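Local structure of DNA polymerase III subunit beta (Deinococcus radiodurans, 4TRT) at residues Gly42-Gly47 / Asp53-Val58. The protein probably encircles DNA as a ring-shaped head-to-tail homodimer, tethering DNA polymerases and other proteins to it for processive replication. Numbering follows the deposited sequence.
Sequences GLTLSG and DLSCFV
Val58 and Leu45 meet on one face of a two-stranded antiparallel hairpin. CD1 of Leu45 lies 3.7 Å from CG2 of Val58, and the two side chains meet at a slant. The CG2 branch stands anti to the carbonyl carbon of Val58, which turns this methyl to Leu45. The backbone of Val58 is bound at both polar atoms. Val58 N donates to Leu43 O at 2.7 Å, and Val58 O accepts Leu43 N at 2.8 Å. Leu45 pairs in the same way with Cys56, and Gly47 with Leu54, so three hydrogen-bonded pairs fix the register.

Phe57 points to the other face, opposite Thr44 in a non-hydrogen-bonded pair. Its CG is anti to the backbone N (chi1 178°), and the ring extends toward the Val58 end of its strand and across to Gly42. Phe57 CE1 lies 3.9 Å from Gly42 CA. OG1 of Thr44 sits at the ring edge, 3.8 Å from Phe57 CD1. With an alanine in place of Phe57, a gap would probably open beside Gly42, and the Thr44 hydroxyl would lose its aromatic neighbour.

The hairpin belongs to the N-terminal domain, in an antiparallel sheet that continues through strand 224-229 into the central domain. Strand 33-38 pairs with segment 42-47, and strand 224-229 lies beyond segment 53-58. Leu45 and Leu54 pack on Leu18 of helix 8-21.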
loop_
_atom_site.group_PDB
_atom_site.type_symbol
_atom_site.label_atom_id
_atom_site.label_comp_id
_atom_site.label_asym_id
_atom_site.label_seq_id
_atom_site.Cartn_x
_atom_site.Cartn_y
_atom_site.Cartn_z
ATOM N N GLY A 42 11.201 -32.058 -12.754
ATOM C CA GLY A 42 10.720 -31.069 -11.821
ATOM C C GLY A 42 9.241 -31.144 -11.525
ATOM O O GLY A 42 8.601 -32.188 -11.680
ATOM N N LEU A 43 8.731 -30.015 -11.055
ATOM C CA LEU A 43 7.368 -29.877 -10.594
ATOM C C LEU A 43 6.612 -29.009 -11.593
ATOM O O LEU A 43 7.104 -27.964 -12.011
ATOM C CB LEU A 43 7.329 -29.183 -9.229
ATOM C CG LEU A 43 8.277 -29.603 -8.094
ATOM C CD1 LEU A 43 8.351 -28.487 -7.067
ATOM C CD2 LEU A 43 7.844 -30.885 -7.424
ATOM N N THR A 44 5.402 -29.427 -11.937
ATOM C CA THR A 44 4.487 -28.588 -12.703
ATOM C C THR A 44 3.373 -28.162 -11.758
ATOM O O THR A 44 2.655 -28.996 -11.221
ATOM C CB THR A 44 3.949 -29.351 -13.922
ATOM O OG1 THR A 44 5.051 -29.687 -14.762
ATOM C CG2 THR A 44 2.960 -28.514 -14.748
ATOM N N LEU A 45 3.281 -26.854 -11.538
ATOM C CA LEU A 45 2.283 -26.245 -10.669
ATOM C C LEU A 45 1.143 -25.730 -11.546
ATOM O O LEU A 45 1.392 -24.979 -12.491
ATOM C CB LEU A 45 2.904 -25.063 -9.908
ATOM C CG LEU A 45 4.257 -25.264 -9.208
ATOM C CD1 LEU A 45 4.832 -23.949 -8.699
ATOM C CD2 LEU A 45 4.118 -26.245 -8.055
ATOM N N SER A 46 -0.100 -26.110 -11.247
ATOM C CA SER A 46 -1.199 -25.662 -12.081
ATOM C C SER A 46 -2.488 -25.369 -11.299
ATOM O O SER A 46 -2.696 -25.862 -10.169
ATOM C CB SER A 46 -1.438 -26.666 -13.218
ATOM O OG SER A 46 -2.127 -27.815 -12.758
ATOM N N GLY A 47 -3.331 -24.545 -11.915
ATOM C CA GLY A 47 -4.633 -24.188 -11.356
ATOM C C GLY A 47 -5.504 -23.405 -12.326
ATOM O O GLY A 47 -5.106 -23.122 -13.464
ATOM N N ASP A 53 -6.656 -20.991 -17.300
ATOM C CA ASP A 53 -5.861 -22.031 -16.654
ATOM C C ASP A 53 -4.420 -21.613 -16.767
ATOM O O ASP A 53 -4.016 -21.045 -17.776
ATOM C CB ASP A 53 -5.989 -23.398 -17.339
ATOM C CG ASP A 53 -7.420 -23.794 -17.619
ATOM O OD1 ASP A 53 -8.285 -23.517 -16.771
ATOM O OD2 ASP A 53 -7.667 -24.399 -18.688
ATOM N N LEU A 54 -3.638 -21.940 -15.749
ATOM C CA LEU A 54 -2.232 -21.582 -15.715
ATOM C C LEU A 54 -1.411 -22.752 -15.210
ATOM O O LEU A 54 -1.817 -23.454 -14.276
ATOM C CB LEU A 54 -2.044 -20.370 -14.806
ATOM C CG LEU A 54 -0.654 -19.771 -14.661
ATOM C CD1 LEU A 54 -0.179 -19.180 -15.986
ATOM C CD2 LEU A 54 -0.677 -18.730 -13.556
ATOM N N SER A 55 -0.253 -22.942 -15.831
ATOM C CA SER A 55 0.691 -23.975 -15.466
ATOM C C SER A 55 2.077 -23.361 -15.442
ATOM O O SER A 55 2.427 -22.603 -16.346
ATOM C CB SER A 55 0.652 -25.085 -16.500
ATOM O OG SER A 55 1.372 -26.191 -16.047
ATOM N N CYS A 56 2.858 -23.680 -14.418
ATOM C CA CYS A 56 4.235 -23.209 -14.326
ATOM C C CYS A 56 5.147 -24.366 -13.970
ATOM O O CYS A 56 4.890 -25.104 -13.012
ATOM C CB CYS A 56 4.385 -22.109 -13.278
ATOM S SG CYS A 56 6.002 -21.296 -13.384
ATOM N N PHE A 57 6.226 -24.505 -14.730
ATOM C CA PHE A 57 7.220 -25.535 -14.464
ATOM C C PHE A 57 8.320 -25.006 -13.538
ATOM O O PHE A 57 8.871 -23.932 -13.769
ATOM C CB PHE A 57 7.838 -26.020 -15.768
ATOM C CG PHE A 57 8.909 -27.062 -15.582
ATOM C CD1 PHE A 57 8.568 -28.379 -15.310
ATOM C CD2 PHE A 57 10.253 -26.735 -15.704
ATOM C CE1 PHE A 57 9.547 -29.351 -15.147
ATOM C CE2 PHE A 57 11.237 -27.703 -15.547
ATOM C CZ PHE A 57 10.879 -29.011 -15.266
ATOM N N VAL A 58 8.644 -25.776 -12.502
ATOM C CA VAL A 58 9.729 -25.457 -11.602
ATOM C C VAL A 58 10.735 -26.614 -11.618
ATOM O O VAL A 58 10.406 -27.725 -11.190
ATOM C CB VAL A 58 9.201 -25.223 -10.172
ATOM C CG1 VAL A 58 10.348 -24.953 -9.210
ATOM C CG2 VAL A 58 8.187 -24.071 -10.172
#